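Local coordinates for protein Niban 2 (Homo sapiens, PDB 7CTP) that may suppress apoptosis and may promote melanoma cell invasion, being a PH-domain member of the Niban family, at residues Ile212-Tyr215 and Arg216-Lys219; Thr25-Leu28 and Gln29-Asp33. All blocks are in the same frame, centred on the assembly; numbering follows the deposited sequence.

Interaction 1 of 2, residues Ile212-Tyr215 and Arg216-Lys219; sequences IRMY and RQSK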
loop_
_atom_site.group_PDB
_atom_site.type_symbol
_atom_site.label_atom_id
_atom_site.label_comp_id
_atom_site.label_asym_id
_atom_site.label_seq_id
_atom_site.Cartn_x
_atom_site.Cartn_y
_atom_site.Cartn_z
ATOM N N ILE A 212 -12.051 -6.164 4.340
ATOM C CA ILE A 212 -12.351 -4.859 3.755
ATOM C C ILE A 212 -13.031 -5.048 2.413
ATOM O O ILE A 212 -14.036 -4.396 2.104
ATOM C CB ILE A 212 -11.066 -4.021 3.615
ATOM C CG1 ILE A 212 -10.614 -3.486 4.982
ATOM C CG2 ILE A 212 -11.289 -2.868 2.623
ATOM C CD1 ILE A 212 -11.439 -2.281 5.479
ATOM N N ARG A 213 -12.484 -5.949 1.592
ATOM C CA ARG A 213 -13.040 -6.166 0.263
ATOM C C ARG A 213 -14.448 -6.739 0.348
ATOM O O ARG A 213 -15.345 -6.306 -0.387
ATOM C CB ARG A 213 -12.130 -7.087 -0.549
ATOM C CG ARG A 213 -12.649 -7.352 -1.965
ATOM C CD ARG A 213 -11.700 -8.239 -2.763
ATOM N NE ARG A 213 -11.280 -9.421 -2.010
ATOM C CZ ARG A 213 -12.025 -10.505 -1.815
ATOM N NH1 ARG A 213 -13.249 -10.578 -2.316
ATOM N NH2 ARG A 213 -11.535 -11.524 -1.118
ATOM N N MET A 214 -14.671 -7.699 1.260
ATOM C CA MET A 214 -15.997 -8.305 1.379
ATOM C C MET A 214 -17.027 -7.319 1.893
ATOM O O MET A 214 -18.189 -7.355 1.468
ATOM C CB MET A 214 -15.975 -9.537 2.293
ATOM C CG MET A 214 -14.942 -10.591 1.987
ATOM S SD MET A 214 -15.258 -11.486 0.462
ATOM C CE MET A 214 -17.005 -11.232 0.214
ATOM N N TYR A 215 -16.638 -6.464 2.841
ATOM C CA TYR A 215 -17.540 -5.411 3.288
ATOM C C TYR A 215 -17.911 -4.488 2.133
ATOM O O TYR A 215 -19.092 -4.185 1.919
ATOM C CB TYR A 215 -16.921 -4.611 4.439
ATOM C CG TYR A 215 -17.807 -3.457 4.886
ATOM C CD1 TYR A 215 -17.767 -2.227 4.236
ATOM C CD2 TYR A 215 -18.715 -3.615 5.923
ATOM C CE1 TYR A 215 -18.586 -1.189 4.610
ATOM C CE2 TYR A 215 -19.542 -2.561 6.311
ATOM C CZ TYR A 215 -19.477 -1.362 5.643
ATOM O OH TYR A 215 -20.299 -0.312 6.020
ATOM N N ARG A 216 -16.911 -4.027 1.377
ATOM C CA ARG A 216 -17.187 -3.133 0.257
ATOM C C ARG A 216 -18.061 -3.818 -0.792
ATOM O O ARG A 216 -18.991 -3.202 -1.326
ATOM C CB ARG A 216 -15.871 -2.616 -0.334
ATOM C CG ARG A 216 -15.196 -1.587 0.595
ATOM C CD ARG A 216 -13.994 -0.857 -0.002
ATOM N NE ARG A 216 -14.360 0.327 -0.791
ATOM C CZ ARG A 216 -14.249 0.372 -2.113
ATOM N NH1 ARG A 216 -14.583 1.463 -2.785
ATOM N NH2 ARG A 216 -13.783 -0.688 -2.760
ATOM N N GLN A 217 -17.813 -5.105 -1.058
ATOM C CA GLN A 217 -18.661 -5.852 -1.986
ATOM C C GLN A 217 -20.105 -5.903 -1.504
ATOM O O GLN A 217 -21.035 -5.885 -2.313
ATOM C CB GLN A 217 -18.108 -7.265 -2.176
ATOM C CG GLN A 217 -16.956 -7.342 -3.152
ATOM C CD GLN A 217 -16.348 -8.725 -3.254
ATOM O OE1 GLN A 217 -15.202 -8.869 -3.669
ATOM N NE2 GLN A 217 -17.103 -9.748 -2.857
ATOM N N SER A 218 -20.316 -5.972 -0.188
ATOM C CA SER A 218 -21.672 -6.007 0.352
ATOM C C SER A 218 -22.388 -4.676 0.175
ATOM O O SER A 218 -23.622 -4.626 0.262
ATOM C CB SER A 218 -21.634 -6.413 1.825
ATOM O OG SER A 218 -21.433 -5.283 2.659
ATOM N N LYS A 219 -21.640 -3.603 -0.084
ATOM C CA LYS A 219 -22.186 -2.298 -0.432
ATOM C C LYS A 219 -22.156 -2.057 -1.933
ATOM O O LYS A 219 -22.253 -0.905 -2.381
ATOM C CB LYS A 219 -21.410 -1.201 0.301
ATOM C CG LYS A 219 -21.269 -1.467 1.794
ATOM C CD LYS A 219 -22.627 -1.524 2.478
ATOM C CE LYS A 219 -22.465 -1.789 3.976
ATOM N NZ LYS A 219 -23.755 -2.128 4.644
#

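Interaction 2 of 2, residues Thr25-Leu28 and Gln29-Asp33; sequences TEFL and QFYED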
loop_
_atom_site.group_PDB
_atom_site.type_symbol
_atom_site.label_atom_id
_atom_site.label_comp_id
_atom_site.label_asym_id
_atom_site.label_seq_id
_atom_site.Cartn_x
_atom_site.Cartn_y
_atom_site.Cartn_z
ATOM N N THR A 25 -19.243 -2.252 13.483
ATOM C CA THR A 25 -19.836 -3.538 13.857
ATOM C C THR A 25 -19.972 -4.452 12.647
ATOM O O THR A 25 -19.592 -5.629 12.695
ATOM C CB THR A 25 -21.199 -3.325 14.521
ATOM O OG1 THR A 25 -21.019 -2.681 15.788
ATOM C CG2 THR A 25 -21.932 -4.661 14.723
ATOM N N GLU A 26 -20.508 -3.923 11.545
ATOM C CA GLU A 26 -20.672 -4.742 10.349
ATOM C C GLU A 26 -19.323 -5.181 9.794
ATOM O O GLU A 26 -19.142 -6.355 9.441
ATOM C CB GLU A 26 -21.483 -4.001 9.286
ATOM C CG GLU A 26 -21.969 -4.941 8.171
ATOM C CD GLU A 26 -22.667 -4.225 7.027
ATOM O OE1 GLU A 26 -22.783 -4.837 5.938
ATOM O OE2 GLU A 26 -23.090 -3.061 7.216
ATOM N N PHE A 27 -18.354 -4.256 9.722
ATOM C CA PHE A 27 -17.021 -4.644 9.271
ATOM C C PHE A 27 -16.428 -5.738 10.153
ATOM O O PHE A 27 -15.813 -6.690 9.657
ATOM C CB PHE A 27 -16.051 -3.459 9.260
ATOM C CG PHE A 27 -14.622 -3.911 9.058
ATOM C CD1 PHE A 27 -14.181 -4.250 7.790
ATOM C CD2 PHE A 27 -13.772 -4.121 10.141
ATOM C CE1 PHE A 27 -12.892 -4.720 7.594
ATOM C CE2 PHE A 27 -12.482 -4.598 9.954
ATOM C CZ PHE A 27 -12.044 -4.903 8.680
ATOM N N LEU A 28 -16.530 -5.577 11.471
ATOM C CA LEU A 28 -15.851 -6.517 12.357
ATOM C C LEU A 28 -16.463 -7.913 12.279
ATOM O O LEU A 28 -15.773 -8.902 12.551
ATOM C CB LEU A 28 -15.873 -5.974 13.787
ATOM C CG LEU A 28 -14.966 -4.735 13.900
ATOM C CD1 LEU A 28 -15.231 -3.972 15.219
ATOM C CD2 LEU A 28 -13.500 -5.109 13.750
ATOM N N GLN A 29 -17.744 -8.016 11.907
ATOM C CA GLN A 29 -18.330 -9.331 11.638
ATOM C C GLN A 29 -17.668 -9.985 10.431
ATOM O O GLN A 29 -17.334 -11.175 10.468
ATOM C CB GLN A 29 -19.841 -9.215 11.426
ATOM C CG GLN A 29 -20.607 -8.724 12.644
ATOM C CD GLN A 29 -22.087 -8.504 12.362
ATOM O OE1 GLN A 29 -22.463 -7.843 11.387
ATOM N NE2 GLN A 29 -22.936 -9.057 13.218
ATOM N N PHE A 30 -17.449 -9.221 9.356
ATOM C CA PHE A 30 -16.672 -9.746 8.230
ATOM C C PHE A 30 -15.265 -10.141 8.664
ATOM O O PHE A 30 -14.729 -11.167 8.219
ATOM C CB PHE A 30 -16.588 -8.712 7.100
ATOM C CG PHE A 30 -17.844 -8.593 6.280
ATOM C CD1 PHE A 30 -18.156 -9.547 5.322
ATOM C CD2 PHE A 30 -18.693 -7.509 6.444
ATOM C CE1 PHE A 30 -19.315 -9.427 4.555
ATOM C CE2 PHE A 30 -19.855 -7.386 5.677
ATOM C CZ PHE A 30 -20.160 -8.348 4.736
ATOM N N TYR A 31 -14.643 -9.332 9.526
ATOM C CA TYR A 31 -13.269 -9.595 9.943
ATOM C C TYR A 31 -13.171 -10.882 10.766
ATOM O O TYR A 31 -12.311 -11.734 10.502
ATOM C CB TYR A 31 -12.734 -8.397 10.731
ATOM C CG TYR A 31 -11.343 -8.595 11.250
ATOM C CD1 TYR A 31 -10.254 -8.520 10.399
ATOM C CD2 TYR A 31 -11.116 -8.888 12.589
ATOM C CE1 TYR A 31 -8.972 -8.712 10.864
ATOM C CE2 TYR A 31 -9.842 -9.088 13.059
ATOM C CZ TYR A 31 -8.777 -9.000 12.200
ATOM O OH TYR A 31 -7.506 -9.192 12.659
ATOM N N GLU A 32 -14.042 -11.041 11.769
ATOM C CA GLU A 32 -14.009 -12.259 12.574
ATOM C C GLU A 32 -14.296 -13.488 11.721
ATOM O O GLU A 32 -13.678 -14.542 11.922
ATOM C CB GLU A 32 -14.996 -12.164 13.741
ATOM C CG GLU A 32 -14.558 -11.174 14.824
ATOM C CD GLU A 32 -15.370 -11.290 16.112
ATOM O OE1 GLU A 32 -15.467 -12.411 16.667
ATOM O OE2 GLU A 32 -15.885 -10.250 16.579
ATOM N N ASP A 33 -15.201 -13.367 10.748
ATOM C CA ASP A 33 -15.448 -14.480 9.832
ATOM C C ASP A 33 -14.208 -14.793 9.003
ATOM O O ASP A 33 -13.846 -15.964 8.830
ATOM C CB ASP A 33 -16.635 -14.168 8.920
ATOM C CG ASP A 33 -17.977 -14.383 9.593
ATOM O OD1 ASP A 33 -18.016 -14.967 10.699
ATOM O OD2 ASP A 33 -18.999 -13.956 9.015
HETATM O O HOH W 1 -21.306 -8.039 8.633
#

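Interaction 1 of 2, residues Ile212-Tyr215 and Arg216-Lys219
Arg213 and Gln217 run side by side, one turn apart on the helix 204-218, and illustrate how the last turns of an alpha-helix share their polar groups between neighbours one turn away and acids on other helices. The guanidinium donates through NH1 to Gln217 OE1 over 2.9 Å. The acceptor lies in the guanidinium plane, yet the donor stands above the plane of the amide, 38° out of it, so no lone pair is met squarely. Both groups have a further partner on helix 532-555: Glu537 forms a salt bridge with Arg213 NH1 and accepts a hydrogen bond from Gln217 NE2. Asp210, three residues earlier on the same helix, forms a salt bridge with Arg213 NH2. Met214 adds an apolar cover, its CE 3.4 Å from Gln217 NE2.

Along the main chain, Arg216 N reaches Ile212 O at 3.0 Å and Gln217 N reaches Arg213 O at 2.8 Å, both fairly straight i to i+4 bonds. Ser218 N bonds to Met214 O, and Lys219 N reaches Tyr215 O only in a weak bond.

On the other flank, Tyr215 holds CG anti to the backbone N (chi1 177°), which carries its ring to where the lysine chain crosses it: Lys219 CE approaches Tyr215 CZ at 3.4 Å. The hydroxyl is hydrogen-bonded to Glu243 and the lysine amine is salt-bridged to Glu26. Arg216 turns its guanidinium to Glu242 and Trp225, with a salt bridge to the one and a cation-pi contact to the other.

Tyr215 O, poorly served by amides, gains a firmer partner from a side chain: Ser218 OG donates to it at 2.7 Å, in the carbonyl plane and on a lone pair.

Interaction 2 of 2, residues Thr25-Leu28 and Gln29-Asp33
The Glu26 chain runs alongside the Phe30 ring, its carboxylate turned 32° from the ring plane. Glu26 OE2 is salt-bridged to Lys219; the ring is a secondary neighbour, with Glu26 OE1 in its plane, 3.9 Å from Phe30 CE2, while Phe30 CD2 comes within 3.2 Å of Glu26 O. A serine in place of Phe30 would remove the ring, and is likely to leave one side of the Glu26 carboxylate and carbonyl without their aromatic neighbour.

Among the polar contacts, Glu26 O is approached by several donors: weak bonds from Gln29 N and Phe30 N, and a water that donates to it at 2.9 Å. The same water donates to Gln29 OE1 at 3.0 Å, linking side chain to backbone. Shorter helical bonds run from Tyr31 N to Phe27 O (2.9 Å) and from Glu32 N to Leu28 O.

All this belongs to the long amphipathic helix 10-48, whose buried side packs against other helices. There a chi1 of 169° carries the Phe27 ring along the helix, bringing CE2 to 3.9 Å from Tyr31 CB. Phe27 also meets Phe208, and Tyr31 makes an edge-to-face contact with Phe286. Leu28 touches Val289 of helix 260-337, and Glu32 forms a salt bridge with Lys292 there.

How the interactions relate
From the N terminus, the chain first passes through interaction 2 on helix 10-48, then builds the seven-stranded antiparallel sheet (strands 70-77 to 169-173) and helix 176-194 before reaching interaction 1 on helix 204-218. Each is a run of neighbours on one helix, so neither closes a loop, and the two follow in series without nesting or crossing. The centres of interaction 1 and interaction 2 nevertheless lie about 11 Å apart. Lys219 NZ forms a salt bridge with Glu26 OE2 at 2.8 Å, and Ile212 CD1 packs on Phe27 CE1 at 3.5 Å. These contacts join two helices separated in sequence by that sheet, while interaction 1 also faces helices 232-252 and 532-555 and interaction 2 faces helix 260-337.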